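Local coordinates for glutamyl-tRNA(Gln) amidotransferase subunit B, mitochondrial (Saccharomyces cerevisiae, PDB 4N0H), which forms the GatB-type subunit, with a GatB/GatE catalytic domain, of a mitochondrial amidotransferase complex that also contains subunit F, at residues Q81-Y93 with D282-L296. Sequence-based numbering, arbitrary orientation.
Sequences QVNSISQFDRKHY and DYRYMPDPELPYINL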
loop_
_atom_site.group_PDB
_atom_site.type_symbol
_atom_site.label_atom_id
_atom_site.label_comp_id
_atom_site.label_asym_id
_atom_site.label_seq_id
_atom_site.Cartn_x
_atom_site.Cartn_y
_atom_site.Cartn_z
ATOM N N GLN B 81 -19.287 -3.302 -23.223
ATOM C CA GLN B 81 -18.509 -2.071 -23.301
ATOM C C GLN B 81 -17.352 -2.113 -22.313
ATOM O O GLN B 81 -17.558 -2.161 -21.097
ATOM C CB GLN B 81 -19.379 -0.840 -23.040
ATOM C CG GLN B 81 -18.568 0.399 -22.671
ATOM C CD GLN B 81 -19.270 1.695 -23.020
ATOM O OE1 GLN B 81 -19.581 1.951 -24.183
ATOM N NE2 GLN B 81 -19.520 2.524 -22.012
ATOM N N VAL B 82 -16.134 -2.114 -22.842
ATOM C CA VAL B 82 -14.942 -2.122 -22.008
ATOM C C VAL B 82 -14.792 -0.779 -21.312
ATOM O O VAL B 82 -14.857 0.269 -21.955
ATOM C CB VAL B 82 -13.676 -2.416 -22.831
ATOM C CG1 VAL B 82 -12.431 -2.294 -21.956
ATOM C CG2 VAL B 82 -13.766 -3.797 -23.467
ATOM N N ASN B 83 -14.602 -0.818 -19.996
ATOM C CA ASN B 83 -14.454 0.394 -19.203
ATOM C C ASN B 83 -13.216 1.178 -19.633
ATOM O O ASN B 83 -12.157 0.597 -19.861
ATOM C CB ASN B 83 -14.362 0.044 -17.716
ATOM C CG ASN B 83 -14.998 1.093 -16.827
ATOM O OD1 ASN B 83 -15.145 2.250 -17.222
ATOM N ND2 ASN B 83 -15.380 0.693 -15.618
ATOM N N SER B 84 -13.359 2.494 -19.755
ATOM C CA SER B 84 -12.236 3.350 -20.129
ATOM C C SER B 84 -11.124 3.235 -19.096
ATOM O O SER B 84 -9.943 3.162 -19.437
ATOM C CB SER B 84 -12.690 4.803 -20.253
ATOM O OG SER B 84 -13.309 5.238 -19.056
ATOM N N ILE B 85 -11.520 3.209 -17.829
ATOM C CA ILE B 85 -10.600 2.971 -16.730
ATOM C C ILE B 85 -11.171 1.873 -15.844
ATOM O O ILE B 85 -12.304 1.978 -15.375
ATOM C CB ILE B 85 -10.431 4.226 -15.854
ATOM C CG1 ILE B 85 -9.798 5.369 -16.651
ATOM C CG2 ILE B 85 -9.597 3.912 -14.619
ATOM C CD1 ILE B 85 -8.334 5.166 -16.947
ATOM N N SER B 86 -10.404 0.814 -15.624
ATOM C CA SER B 86 -10.753 -0.122 -14.562
ATOM C C SER B 86 -9.619 -0.220 -13.543
ATOM O O SER B 86 -8.490 0.201 -13.804
ATOM C CB SER B 86 -11.175 -1.497 -15.107
ATOM O OG SER B 86 -10.105 -2.169 -15.744
ATOM N N GLN B 87 -9.937 -0.752 -12.371
ATOM C CA GLN B 87 -8.988 -0.787 -11.271
ATOM C C GLN B 87 -9.277 -1.990 -10.396
ATOM O O GLN B 87 -10.365 -2.572 -10.460
ATOM C CB GLN B 87 -9.106 0.486 -10.430
ATOM C CG GLN B 87 -10.514 0.741 -9.924
ATOM C CD GLN B 87 -10.571 1.734 -8.773
ATOM O OE1 GLN B 87 -9.892 2.764 -8.787
ATOM N NE2 GLN B 87 -11.383 1.421 -7.763
ATOM N N PHE B 88 -8.298 -2.363 -9.582
ATOM C CA PHE B 88 -8.475 -3.440 -8.625
ATOM C C PHE B 88 -8.646 -2.875 -7.223
ATOM O O PHE B 88 -7.972 -1.918 -6.849
ATOM C CB PHE B 88 -7.282 -4.395 -8.671
ATOM C CG PHE B 88 -7.214 -5.207 -9.926
ATOM C CD1 PHE B 88 -6.499 -4.756 -11.020
ATOM C CD2 PHE B 88 -7.890 -6.410 -10.021
ATOM C CE1 PHE B 88 -6.445 -5.503 -12.182
ATOM C CE2 PHE B 88 -7.839 -7.159 -11.183
ATOM C CZ PHE B 88 -7.117 -6.705 -12.261
ATOM N N ASP B 89 -9.543 -3.477 -6.452
ATOM C CA ASP B 89 -9.787 -3.053 -5.077
ATOM C C ASP B 89 -9.520 -4.205 -4.120
ATOM O O ASP B 89 -9.547 -5.365 -4.517
ATOM C CB ASP B 89 -11.228 -2.569 -4.911
ATOM C CG ASP B 89 -11.678 -1.678 -6.056
ATOM O OD1 ASP B 89 -12.552 -2.115 -6.841
ATOM O OD2 ASP B 89 -11.151 -0.546 -6.177
ATOM N N ARG B 90 -9.264 -3.875 -2.859
ATOM C CA ARG B 90 -9.025 -4.879 -1.831
ATOM C C ARG B 90 -10.307 -5.198 -1.068
ATOM O O ARG B 90 -10.942 -4.307 -0.502
ATOM C CB ARG B 90 -7.953 -4.393 -0.855
ATOM C CG ARG B 90 -6.627 -4.087 -1.522
ATOM C CD ARG B 90 -5.595 -3.604 -0.520
ATOM N NE ARG B 90 -4.292 -3.414 -1.148
ATOM C CZ ARG B 90 -3.226 -2.931 -0.516
ATOM N NH1 ARG B 90 -3.312 -2.594 0.762
ATOM N NH2 ARG B 90 -2.074 -2.791 -1.159
ATOM N N LYS B 91 -10.678 -6.474 -1.064
ATOM C CA LYS B 91 -11.831 -6.957 -0.318
ATOM C C LYS B 91 -11.303 -7.674 0.918
ATOM O O LYS B 91 -10.722 -8.750 0.803
ATOM C CB LYS B 91 -12.653 -7.912 -1.188
ATOM C CG LYS B 91 -13.833 -8.576 -0.485
ATOM C CD LYS B 91 -14.519 -9.572 -1.418
ATOM C CE LYS B 91 -15.741 -10.206 -0.773
ATOM N NZ LYS B 91 -16.451 -11.105 -1.734
ATOM N N HIS B 92 -11.498 -7.075 2.090
ATOM C CA HIS B 92 -10.818 -7.523 3.309
ATOM C C HIS B 92 -11.596 -8.563 4.125
ATOM O O HIS B 92 -12.769 -8.355 4.450
ATOM C CB HIS B 92 -10.498 -6.330 4.221
ATOM C CG HIS B 92 -9.554 -5.329 3.623
ATOM N ND1 HIS B 92 -9.986 -4.196 2.967
ATOM C CD2 HIS B 92 -8.200 -5.280 3.604
ATOM C CE1 HIS B 92 -8.940 -3.495 2.564
ATOM N NE2 HIS B 92 -7.844 -4.134 2.933
ATOM N N TYR B 93 -10.924 -9.668 4.447
ATOM C CA TYR B 93 -11.381 -10.622 5.462
ATOM C C TYR B 93 -10.282 -11.634 5.799
ATOM O O TYR B 93 -9.358 -11.840 5.013
ATOM C CB TYR B 93 -12.666 -11.338 5.035
ATOM C CG TYR B 93 -12.532 -12.205 3.805
ATOM C CD1 TYR B 93 -12.687 -11.671 2.531
ATOM C CD2 TYR B 93 -12.270 -13.566 3.919
ATOM C CE1 TYR B 93 -12.574 -12.465 1.401
ATOM C CE2 TYR B 93 -12.154 -14.369 2.801
ATOM C CZ TYR B 93 -12.306 -13.815 1.545
ATOM O OH TYR B 93 -12.190 -14.616 0.432
ATOM N N ASP B 282 -18.404 -5.943 6.829
ATOM C CA ASP B 282 -17.924 -4.857 5.986
ATOM C C ASP B 282 -16.576 -5.277 5.418
ATOM O O ASP B 282 -15.616 -5.470 6.162
ATOM C CB ASP B 282 -17.790 -3.560 6.788
ATOM C CG ASP B 282 -17.688 -2.326 5.903
ATOM O OD1 ASP B 282 -17.077 -2.413 4.817
ATOM O OD2 ASP B 282 -18.223 -1.265 6.292
ATOM N N TYR B 283 -16.513 -5.439 4.101
ATOM C CA TYR B 283 -15.284 -5.882 3.458
ATOM C C TYR B 283 -14.287 -4.734 3.296
ATOM O O TYR B 283 -13.146 -4.948 2.889
ATOM C CB TYR B 283 -15.585 -6.543 2.109
ATOM C CG TYR B 283 -16.311 -7.864 2.240
ATOM C CD1 TYR B 283 -15.676 -8.971 2.797
ATOM C CD2 TYR B 283 -17.625 -8.006 1.812
ATOM C CE1 TYR B 283 -16.328 -10.178 2.925
ATOM C CE2 TYR B 283 -18.289 -9.217 1.941
ATOM C CZ TYR B 283 -17.632 -10.299 2.495
ATOM O OH TYR B 283 -18.275 -11.508 2.627
ATOM N N ARG B 284 -14.730 -3.521 3.621
ATOM C CA ARG B 284 -13.871 -2.342 3.586
ATOM C C ARG B 284 -13.140 -2.211 2.251
ATOM O O ARG B 284 -11.915 -2.064 2.211
ATOM C CB ARG B 284 -12.882 -2.368 4.757
ATOM C CG ARG B 284 -13.535 -2.094 6.119
ATOM C CD ARG B 284 -12.881 -2.889 7.238
ATOM N NE ARG B 284 -13.140 -4.319 7.092
ATOM C CZ ARG B 284 -12.246 -5.276 7.312
ATOM N NH1 ARG B 284 -11.012 -4.975 7.699
ATOM N NH2 ARG B 284 -12.586 -6.541 7.135
ATOM N N TYR B 285 -13.907 -2.282 1.163
ATOM C CA TYR B 285 -13.358 -2.170 -0.186
ATOM C C TYR B 285 -12.523 -0.902 -0.334
ATOM O O TYR B 285 -13.003 0.202 -0.092
ATOM C CB TYR B 285 -14.474 -2.159 -1.231
ATOM C CG TYR B 285 -15.233 -3.464 -1.363
ATOM C CD1 TYR B 285 -16.516 -3.596 -0.846
ATOM C CD2 TYR B 285 -14.673 -4.556 -2.019
ATOM C CE1 TYR B 285 -17.222 -4.776 -0.973
ATOM C CE2 TYR B 285 -15.373 -5.743 -2.150
ATOM C CZ TYR B 285 -16.648 -5.846 -1.623
ATOM O OH TYR B 285 -17.352 -7.021 -1.744
ATOM N N MET B 286 -11.268 -1.081 -0.721
ATOM C CA MET B 286 -10.339 0.025 -0.906
ATOM C C MET B 286 -9.632 -0.167 -2.231
ATOM O O MET B 286 -9.072 -1.232 -2.479
ATOM C CB MET B 286 -9.303 0.040 0.224
ATOM C CG MET B 286 -8.355 1.234 0.191
ATOM S SD MET B 286 -7.061 1.158 1.459
ATOM C CE MET B 286 -6.066 -0.199 0.855
ATOM N N PRO B 287 -9.662 0.856 -3.096
ATOM C CA PRO B 287 -8.881 0.765 -4.333
ATOM C C PRO B 287 -7.426 0.472 -3.993
ATOM O O PRO B 287 -6.895 1.080 -3.059
ATOM C CB PRO B 287 -9.014 2.165 -4.926
ATOM C CG PRO B 287 -10.323 2.660 -4.409
ATOM C CD PRO B 287 -10.418 2.116 -3.010
ATOM N N ASP B 288 -6.800 -0.462 -4.703
ATOM C CA ASP B 288 -5.417 -0.798 -4.406
ATOM C C ASP B 288 -4.521 0.419 -4.633
ATOM O O ASP B 288 -4.598 1.067 -5.674
ATOM C CB ASP B 288 -4.935 -1.985 -5.233
ATOM C CG ASP B 288 -3.616 -2.533 -4.738
ATOM O OD1 ASP B 288 -2.557 -2.043 -5.187
ATOM O OD2 ASP B 288 -3.637 -3.450 -3.892
ATOM N N PRO B 289 -3.689 0.751 -3.636
ATOM C CA PRO B 289 -2.856 1.955 -3.722
ATOM C C PRO B 289 -1.590 1.766 -4.552
ATOM O O PRO B 289 -0.903 2.751 -4.817
ATOM C CB PRO B 289 -2.507 2.245 -2.259
ATOM C CG PRO B 289 -2.590 0.921 -1.578
ATOM C CD PRO B 289 -3.653 0.132 -2.297
ATOM N N GLU B 290 -1.297 0.536 -4.968
ATOM C CA GLU B 290 -0.077 0.250 -5.727
ATOM C C GLU B 290 -0.306 0.007 -7.219
ATOM O O GLU B 290 0.467 0.471 -8.057
ATOM C CB GLU B 290 0.646 -0.959 -5.137
ATOM C CG GLU B 290 1.158 -0.755 -3.733
ATOM C CD GLU B 290 2.187 -1.800 -3.345
ATOM O OE1 GLU B 290 1.880 -3.009 -3.453
ATOM O OE2 GLU B 290 3.307 -1.411 -2.953
ATOM N N LEU B 291 -1.358 -0.733 -7.546
ATOM C CA LEU B 291 -1.606 -1.129 -8.926
ATOM C C LEU B 291 -2.074 0.044 -9.786
ATOM O O LEU B 291 -2.934 0.819 -9.376
ATOM C CB LEU B 291 -2.628 -2.267 -8.978
ATOM C CG LEU B 291 -2.177 -3.567 -8.307
ATOM C CD1 LEU B 291 -3.364 -4.478 -8.050
ATOM C CD2 LEU B 291 -1.135 -4.271 -9.170
ATOM N N PRO B 292 -1.498 0.178 -10.989
ATOM C CA PRO B 292 -1.940 1.225 -11.919
ATOM C C PRO B 292 -3.343 0.926 -12.430
ATOM O O PRO B 292 -3.721 -0.239 -12.479
ATOM C CB PRO B 292 -0.946 1.106 -13.084
ATOM C CG PRO B 292 0.208 0.301 -12.551
ATOM C CD PRO B 292 -0.391 -0.621 -11.535
ATOM N N TYR B 293 -4.098 1.957 -12.803
ATOM C CA TYR B 293 -5.374 1.769 -13.485
ATOM C C TYR B 293 -5.170 0.956 -14.758
ATOM O O TYR B 293 -4.100 0.997 -15.362
ATOM C CB TYR B 293 -5.972 3.115 -13.891
ATOM C CG TYR B 293 -6.424 4.005 -12.758
ATOM C CD1 TYR B 293 -7.191 3.510 -11.711
ATOM C CD2 TYR B 293 -6.091 5.352 -12.746
ATOM C CE1 TYR B 293 -7.609 4.336 -10.679
ATOM C CE2 TYR B 293 -6.502 6.183 -11.724
ATOM C CZ TYR B 293 -7.257 5.675 -10.694
ATOM O OH TYR B 293 -7.657 6.522 -9.682
ATOM N N ILE B 294 -6.195 0.214 -15.162
ATOM C CA ILE B 294 -6.216 -0.372 -16.493
ATOM C C ILE B 294 -6.774 0.687 -17.439
ATOM O O ILE B 294 -7.953 1.020 -17.369
ATOM C CB ILE B 294 -7.100 -1.637 -16.545
ATOM C CG1 ILE B 294 -6.475 -2.760 -15.716
ATOM C CG2 ILE B 294 -7.320 -2.102 -17.989
ATOM C CD1 ILE B 294 -7.291 -4.032 -15.707
ATOM N N ASN B 295 -5.918 1.225 -18.302
ATOM C CA ASN B 295 -6.319 2.268 -19.244
ATOM C C ASN B 295 -5.953 1.883 -20.670
ATOM O O ASN B 295 -4.853 2.167 -21.135
ATOM C CB ASN B 295 -5.660 3.598 -18.873
ATOM C CG ASN B 295 -6.123 4.748 -19.749
ATOM O OD1 ASN B 295 -7.079 4.622 -20.517
ATOM N ND2 ASN B 295 -5.447 5.882 -19.632
ATOM N N LEU B 296 -6.881 1.230 -21.361
ATOM C CA LEU B 296 -6.595 0.674 -22.676
ATOM C C LEU B 296 -6.852 1.695 -23.778
ATOM O O LEU B 296 -7.838 2.429 -23.740
ATOM C CB LEU B 296 -7.437 -0.584 -22.900
ATOM C CG LEU B 296 -7.254 -1.597 -21.764
ATOM C CD1 LEU B 296 -8.270 -2.719 -21.853
ATOM C CD2 LEU B 296 -5.840 -2.147 -21.776
HETATM O O HOH W 1 -9.272 0.625 -19.822
HETATM O O HOH W 2 -0.912 -3.641 -3.650
#
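Arg90 and Met286 form a hydrogen-bonded antiparallel pair where short strand 286-287 adds to strand 89-92, an edge addition to the mixed sheet of the GatB/GatE catalytic domain; strand 102-120 pairs with 89-92 from within that sheet. Arg90 N gives a nearly straight bond to Met286 O (2.7 Å, 169°), and Asp288 N reaches Phe88 O. Beyond Asp288 the backbones part, though Leu291 CD1 still touches Phe88 CB, and they pair again at the single bridge of Ser86 with Ile294, where Ser86 OG, set between its own backbone N and carbonyl carbon (chi1 66°), presses on Ile294 CB.

The tightly packed polar part lies around Arg90 and His92. Extended from CG to NE, the Arg90 side chain runs alongside Met286 and makes a salt bridge from NE to Asp288 OD2 (2.8 Å); the oxygen lies near the guanidinium plane, yet is approached from above the carboxylate plane. Pro289 CD covers one guanidinium face, and polar side chains of another protein's chain bind NH1 and NH2. Asp288 OD1 closes an Asx turn with Glu290 N and also accepts from Leu291 N, fixing the carboxylate. A water joins Arg90 NH2, Asp288 OD2 and Glu290 OE1. Buried His92 bonds Tyr283 O through N (2.8 Å); its ND1 is shared between Tyr283 O (3.2 Å) and Arg284 O (3.0 Å), both near the ring plane, while NE2 bonds a polar side chain of that other chain.

The more solvent-accessible side is built from long side chains. Exposed Tyr293 receives Ile85 CG2 in an off-centre CH-pi contact. Extended Lys91 passes Tyr285 and sets CE over the centre of the Tyr283 ring, 3° off the normal, with NZ in cation-pi range of the same face.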